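Local coordinates for hypothetical protein TTHB059 (Thermus thermophilus, PDB 2EHW), which is of unknown function, a largely helical protein of the DUF3209 family whose long C-terminal helix is predicted to form a coiled coil, at residues C3-E15 against E27-L41. Sequence-based numbering, arbitrary orientation.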
loop_
_atom_site.group_PDB
_atom_site.type_symbol
_atom_site.label_atom_id
_atom_site.label_comp_id
_atom_site.label_asym_id
_atom_site.label_seq_id
_atom_site.Cartn_x
_atom_site.Cartn_y
_atom_site.Cartn_z
ATOM N N CYS A 3 -1.638 12.725 6.988
ATOM C CA CYS A 3 -1.770 11.241 6.987
ATOM C C CYS A 3 -2.407 10.790 5.679
ATOM O O CYS A 3 -2.978 9.699 5.590
ATOM C CB CYS A 3 -2.631 10.789 8.167
ATOM S SG CYS A 3 -4.284 11.546 8.201
ATOM N N HIS A 4 -2.311 11.642 4.664
ATOM C CA HIS A 4 -2.871 11.337 3.354
ATOM C C HIS A 4 -2.327 10.023 2.811
ATOM O O HIS A 4 -3.007 9.326 2.061
ATOM C CB HIS A 4 -2.563 12.481 2.393
ATOM C CG HIS A 4 -3.188 13.777 2.800
ATOM N ND1 HIS A 4 -2.556 14.993 2.651
ATOM C CD2 HIS A 4 -4.391 14.045 3.361
ATOM C CE1 HIS A 4 -3.342 15.954 3.103
ATOM N NE2 HIS A 4 -4.462 15.406 3.539
ATOM N N GLU A 5 -1.101 9.690 3.199
ATOM C CA GLU A 5 -0.465 8.456 2.756
ATOM C C GLU A 5 -1.149 7.250 3.399
ATOM O O GLU A 5 -1.357 6.219 2.758
ATOM C CB GLU A 5 1.020 8.447 3.136
ATOM C CG GLU A 5 1.919 9.389 2.353
ATOM C CD GLU A 5 1.813 10.849 2.779
ATOM O OE1 GLU A 5 1.239 11.148 3.855
ATOM O OE2 GLU A 5 2.337 11.699 2.024
ATOM N N LEU A 6 -1.481 7.377 4.678
ATOM C CA LEU A 6 -2.139 6.293 5.388
ATOM C C LEU A 6 -3.552 6.081 4.846
ATOM O O LEU A 6 -3.982 4.948 4.665
ATOM C CB LEU A 6 -2.179 6.588 6.892
ATOM C CG LEU A 6 -0.821 6.640 7.603
ATOM C CD1 LEU A 6 -1.043 6.750 9.103
ATOM C CD2 LEU A 6 -0.012 5.380 7.290
ATOM N N SER A 7 -4.268 7.169 4.578
ATOM C CA SER A 7 -5.622 7.073 4.034
ATOM C C SER A 7 -5.620 6.354 2.686
ATOM O O SER A 7 -6.279 5.324 2.517
ATOM C CB SER A 7 -6.234 8.467 3.851
ATOM O OG SER A 7 -6.520 9.078 5.096
ATOM N N ALA A 8 -4.876 6.907 1.731
ATOM C CA ALA A 8 -4.786 6.341 0.389
ATOM C C ALA A 8 -4.488 4.858 0.472
ATOM O O ALA A 8 -5.090 4.050 -0.228
ATOM C CB ALA A 8 -3.692 7.057 -0.413
ATOM N N LEU A 9 -3.554 4.506 1.341
ATOM C CA LEU A 9 -3.168 3.117 1.519
ATOM C C LEU A 9 -4.317 2.316 2.110
ATOM O O LEU A 9 -4.547 1.173 1.718
ATOM C CB LEU A 9 -1.944 3.029 2.431
ATOM C CG LEU A 9 -1.415 1.646 2.793
ATOM C CD1 LEU A 9 -1.281 0.788 1.547
ATOM C CD2 LEU A 9 -0.060 1.808 3.484
ATOM N N ARG A 10 -5.051 2.911 3.046
ATOM C CA ARG A 10 -6.160 2.184 3.635
ATOM C C ARG A 10 -7.231 1.936 2.573
ATOM O O ARG A 10 -7.898 0.899 2.562
ATOM C CB ARG A 10 -6.766 2.944 4.816
ATOM C CG ARG A 10 -7.637 2.025 5.654
ATOM C CD ARG A 10 -8.244 2.652 6.883
ATOM N NE ARG A 10 -9.282 1.759 7.409
ATOM C CZ ARG A 10 -10.013 2.001 8.488
ATOM N NH1 ARG A 10 -10.930 1.129 8.879
ATOM N NH2 ARG A 10 -9.830 3.115 9.177
ATOM N N ILE A 11 -7.391 2.890 1.666
ATOM C CA ILE A 11 -8.377 2.748 0.607
ATOM C C ILE A 11 -8.057 1.558 -0.291
ATOM O O ILE A 11 -8.916 0.716 -0.541
ATOM C CB ILE A 11 -8.460 4.036 -0.240
ATOM C CG1 ILE A 11 -9.102 5.139 0.602
ATOM C CG2 ILE A 11 -9.266 3.793 -1.506
ATOM C CD1 ILE A 11 -9.166 6.488 -0.083
ATOM N N ALA A 12 -6.817 1.472 -0.759
ATOM C CA ALA A 12 -6.427 0.378 -1.647
ATOM C C ALA A 12 -6.614 -0.980 -0.973
ATOM O O ALA A 12 -7.104 -1.929 -1.583
ATOM C CB ALA A 12 -4.973 0.551 -2.094
ATOM N N ILE A 13 -6.209 -1.081 0.285
ATOM C CA ILE A 13 -6.359 -2.336 0.981
ATOM C C ILE A 13 -7.839 -2.643 1.156
ATOM O O ILE A 13 -8.246 -3.806 1.134
ATOM C CB ILE A 13 -5.683 -2.291 2.349
ATOM C CG1 ILE A 13 -4.190 -2.013 2.167
ATOM C CG2 ILE A 13 -5.880 -3.628 3.068
ATOM C CD1 ILE A 13 -3.484 -3.075 1.342
ATOM N N GLY A 14 -8.635 -1.585 1.320
ATOM C CA GLY A 14 -10.069 -1.734 1.485
ATOM C C GLY A 14 -10.706 -2.289 0.226
ATOM O O GLY A 14 -11.514 -3.216 0.284
ATOM N N GLU A 15 -10.340 -1.721 -0.918
ATOM C CA GLU A 15 -10.867 -2.169 -2.202
ATOM C C GLU A 15 -10.511 -3.645 -2.389
ATOM O O GLU A 15 -11.325 -4.442 -2.854
ATOM C CB GLU A 15 -10.248 -1.348 -3.329
ATOM C CG GLU A 15 -11.092 -1.277 -4.585
ATOM C CD GLU A 15 -12.301 -0.368 -4.415
ATOM O OE1 GLU A 15 -12.105 0.839 -4.163
ATOM O OE2 GLU A 15 -13.444 -0.857 -4.533
ATOM N N GLU A 27 -11.891 8.843 4.408
ATOM C CA GLU A 27 -10.546 8.761 3.876
ATOM C C GLU A 27 -10.535 9.310 2.460
ATOM O O GLU A 27 -9.551 9.908 2.035
ATOM C CB GLU A 27 -10.023 7.324 3.898
ATOM C CG GLU A 27 -9.614 6.842 5.278
ATOM C CD GLU A 27 -10.754 6.193 6.029
ATOM O OE1 GLU A 27 -11.903 6.272 5.542
ATOM O OE2 GLU A 27 -10.499 5.610 7.104
ATOM N N ARG A 28 -11.630 9.121 1.732
ATOM C CA ARG A 28 -11.696 9.633 0.369
ATOM C C ARG A 28 -11.939 11.140 0.389
ATOM O O ARG A 28 -11.571 11.846 -0.551
ATOM C CB ARG A 28 -12.807 8.940 -0.437
ATOM C CG ARG A 28 -12.556 7.463 -0.754
ATOM C CD ARG A 28 -13.602 6.937 -1.731
ATOM N NE ARG A 28 -13.625 5.475 -1.824
ATOM C CZ ARG A 28 -12.910 4.754 -2.682
ATOM N NH1 ARG A 28 -13.013 3.429 -2.680
ATOM N NH2 ARG A 28 -12.093 5.350 -3.541
ATOM N N GLU A 29 -12.546 11.636 1.465
ATOM C CA GLU A 29 -12.825 13.062 1.575
ATOM C C GLU A 29 -11.575 13.866 1.900
ATOM O O GLU A 29 -11.364 14.941 1.340
ATOM C CB GLU A 29 -13.900 13.324 2.636
ATOM C CG GLU A 29 -15.145 12.483 2.462
ATOM C CD GLU A 29 -16.388 13.151 3.011
ATOM O OE1 GLU A 29 -16.316 13.701 4.133
ATOM O OE2 GLU A 29 -17.434 13.115 2.319
ATOM N N GLU A 30 -10.749 13.345 2.805
ATOM C CA GLU A 30 -9.507 14.015 3.188
ATOM C C GLU A 30 -8.541 14.070 2.015
ATOM O O GLU A 30 -7.842 15.058 1.807
ATOM C CB GLU A 30 -8.812 13.269 4.329
ATOM C CG GLU A 30 -9.531 13.309 5.655
ATOM C CD GLU A 30 -8.624 12.909 6.807
ATOM O OE1 GLU A 30 -8.133 11.759 6.828
ATOM O OE2 GLU A 30 -8.393 13.756 7.692
ATOM N N LEU A 31 -8.516 12.989 1.254
ATOM C CA LEU A 31 -7.617 12.847 0.115
ATOM C C LEU A 31 -8.021 13.642 -1.126
ATOM O O LEU A 31 -7.177 14.231 -1.801
ATOM C CB LEU A 31 -7.524 11.366 -0.246
ATOM C CG LEU A 31 -6.252 10.827 -0.891
ATOM C CD1 LEU A 31 -5.036 11.099 0.004
ATOM C CD2 LEU A 31 -6.441 9.331 -1.104
ATOM N N ALA A 32 -9.314 13.640 -1.420
ATOM C CA ALA A 32 -9.861 14.316 -2.590
ATOM C C ALA A 32 -9.238 15.662 -2.972
ATOM O O ALA A 32 -8.856 15.871 -4.123
ATOM C CB ALA A 32 -11.374 14.471 -2.423
ATOM N N PRO A 33 -9.128 16.594 -2.013
ATOM C CA PRO A 33 -8.551 17.908 -2.310
ATOM C C PRO A 33 -7.062 17.972 -2.653
ATOM O O PRO A 33 -6.635 18.871 -3.379
ATOM C CB PRO A 33 -8.897 18.724 -1.061
ATOM C CG PRO A 33 -8.852 17.702 0.021
ATOM C CD PRO A 33 -9.571 16.521 -0.609
ATOM N N VAL A 34 -6.268 17.031 -2.148
ATOM C CA VAL A 34 -4.834 17.069 -2.422
ATOM C C VAL A 34 -4.372 16.198 -3.594
ATOM O O VAL A 34 -3.214 16.272 -3.996
ATOM C CB VAL A 34 -4.012 16.689 -1.152
ATOM C CG1 VAL A 34 -4.159 15.208 -0.844
ATOM C CG2 VAL A 34 -2.556 17.034 -1.355
ATOM N N LEU A 35 -5.270 15.386 -4.145
ATOM C CA LEU A 35 -4.918 14.509 -5.262
ATOM C C LEU A 35 -4.442 15.283 -6.485
ATOM O O LEU A 35 -3.684 14.759 -7.310
ATOM C CB LEU A 35 -6.105 13.628 -5.657
ATOM C CG LEU A 35 -6.558 12.596 -4.623
ATOM C CD1 LEU A 35 -7.567 11.668 -5.272
ATOM C CD2 LEU A 35 -5.360 11.800 -4.110
ATOM N N GLY A 36 -4.903 16.525 -6.605
ATOM C CA GLY A 36 -4.495 17.349 -7.722
ATOM C C GLY A 36 -2.997 17.592 -7.672
ATOM O O GLY A 36 -2.285 17.314 -8.635
ATOM N N GLN A 37 -2.520 18.102 -6.540
ATOM C CA GLN A 37 -1.104 18.384 -6.357
ATOM C C GLN A 37 -0.286 17.116 -6.158
ATOM O O GLN A 37 0.943 17.143 -6.293
ATOM C CB GLN A 37 -0.899 19.319 -5.159
ATOM C CG GLN A 37 -1.351 20.767 -5.374
ATOM C CD GLN A 37 -0.509 21.500 -6.413
ATOM O OE1 GLN A 37 0.722 21.410 -6.409
ATOM N NE2 GLN A 37 -1.169 22.242 -7.299
ATOM N N ARG A 38 -0.958 16.003 -5.850
ATOM C CA ARG A 38 -0.255 14.737 -5.635
ATOM C C ARG A 38 -0.851 13.523 -6.362
ATOM O O ARG A 38 -1.687 12.798 -5.814
ATOM C CB ARG A 38 -0.157 14.462 -4.133
ATOM C CG ARG A 38 0.549 15.578 -3.383
ATOM C CD ARG A 38 0.897 15.150 -1.987
ATOM N NE ARG A 38 1.732 13.950 -2.003
ATOM C CZ ARG A 38 2.037 13.253 -0.914
ATOM N NH1 ARG A 38 1.572 13.649 0.267
ATOM N NH2 ARG A 38 2.796 12.166 -1.003
ATOM N N PRO A 39 -0.387 13.269 -7.595
ATOM C CA PRO A 39 -0.831 12.167 -8.455
ATOM C C PRO A 39 -0.537 10.783 -7.884
ATOM O O PRO A 39 -1.274 9.833 -8.133
ATOM C CB PRO A 39 -0.057 12.400 -9.756
ATOM C CG PRO A 39 0.444 13.828 -9.663
ATOM C CD PRO A 39 0.745 13.985 -8.211
ATOM N N GLU A 40 0.551 10.672 -7.131
ATOM C CA GLU A 40 0.931 9.387 -6.569
ATOM C C GLU A 40 -0.123 8.898 -5.575
ATOM O O GLU A 40 -0.380 7.700 -5.477
ATOM C CB GLU A 40 2.307 9.470 -5.890
ATOM C CG GLU A 40 2.312 10.201 -4.569
ATOM C CD GLU A 40 2.457 11.694 -4.716
ATOM O OE1 GLU A 40 2.097 12.232 -5.781
ATOM O OE2 GLU A 40 2.929 12.331 -3.752
ATOM N N LEU A 41 -0.737 9.828 -4.850
ATOM C CA LEU A 41 -1.764 9.461 -3.883
ATOM C C LEU A 41 -2.934 8.839 -4.627
ATOM O O LEU A 41 -3.530 7.865 -4.165
ATOM C CB LEU A 41 -2.213 10.692 -3.089
ATOM C CG LEU A 41 -1.186 11.258 -2.100
ATOM C CD1 LEU A 41 -1.671 12.586 -1.529
ATOM C CD2 LEU A 41 -0.949 10.248 -0.977
HETATM O O HOH W 1 -10.556 3.268 -5.182
#
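Arg38 and Glu5 form the buried ionic link between the first helix of the chain and the turn that leads into helix 39-46. Arg38 NH1 donates to Glu5 OE2 over 2.7 Å, the straighter of two bonds, and NH2 adds a weak one to the same oxygen. OE2 lies in the guanidinium plane, yet the arginine meets it from above the carboxylate plane, the two planes being 44° apart. A bend at chi3 (57°) turns the guanidinium so that its other edge, NE and NH2, grips Glu40 OE2; NE stands 2.7 Å from that oxygen. One cation thus serves two carboxylates, with Leu41 CD1 over one of its faces. Shortening Arg38 to an alanine would probably leave the Glu5 and Glu40 carboxylates without their shared counter-charge and untie the turn from the first helix.

Two further salt bridges lie toward solvent. Arg28 NH1 donates to the syn side of Glu15 OE1 at 3.1 Å, and a water closes the ring by giving a hydrogen to OE1 and accepting one from Arg28 NH2; Ile11 CG2 packs over a face of this guanidinium. Glu27 OE2 lies well out of the guanidinium plane of Arg10, 3.3 Å from NH2, so no N-H points at it and the attraction is of charges alone.

Between these pairs lies a largely apolar patch. Ala8 CB touches Leu31 CD2 at 3.6 Å, with Ile11 and Leu41 alongside, Ser7 packs on the Glu27 chain, and Val34 CG1 makes a CH-pi contact over the His4 ring, 4.0 Å from its centroid. Helices 4-15 and 27-31 cross at -136°, and Leu80 and Val84 of helix 75-115 also touch Glu5. The chemistry implies a mostly apolar seam between helix 4-15 and the 27-41 segment, fastened by ion pairs; burial of Glu5, Arg38 and Glu40 is consistent with mutual charge compensation.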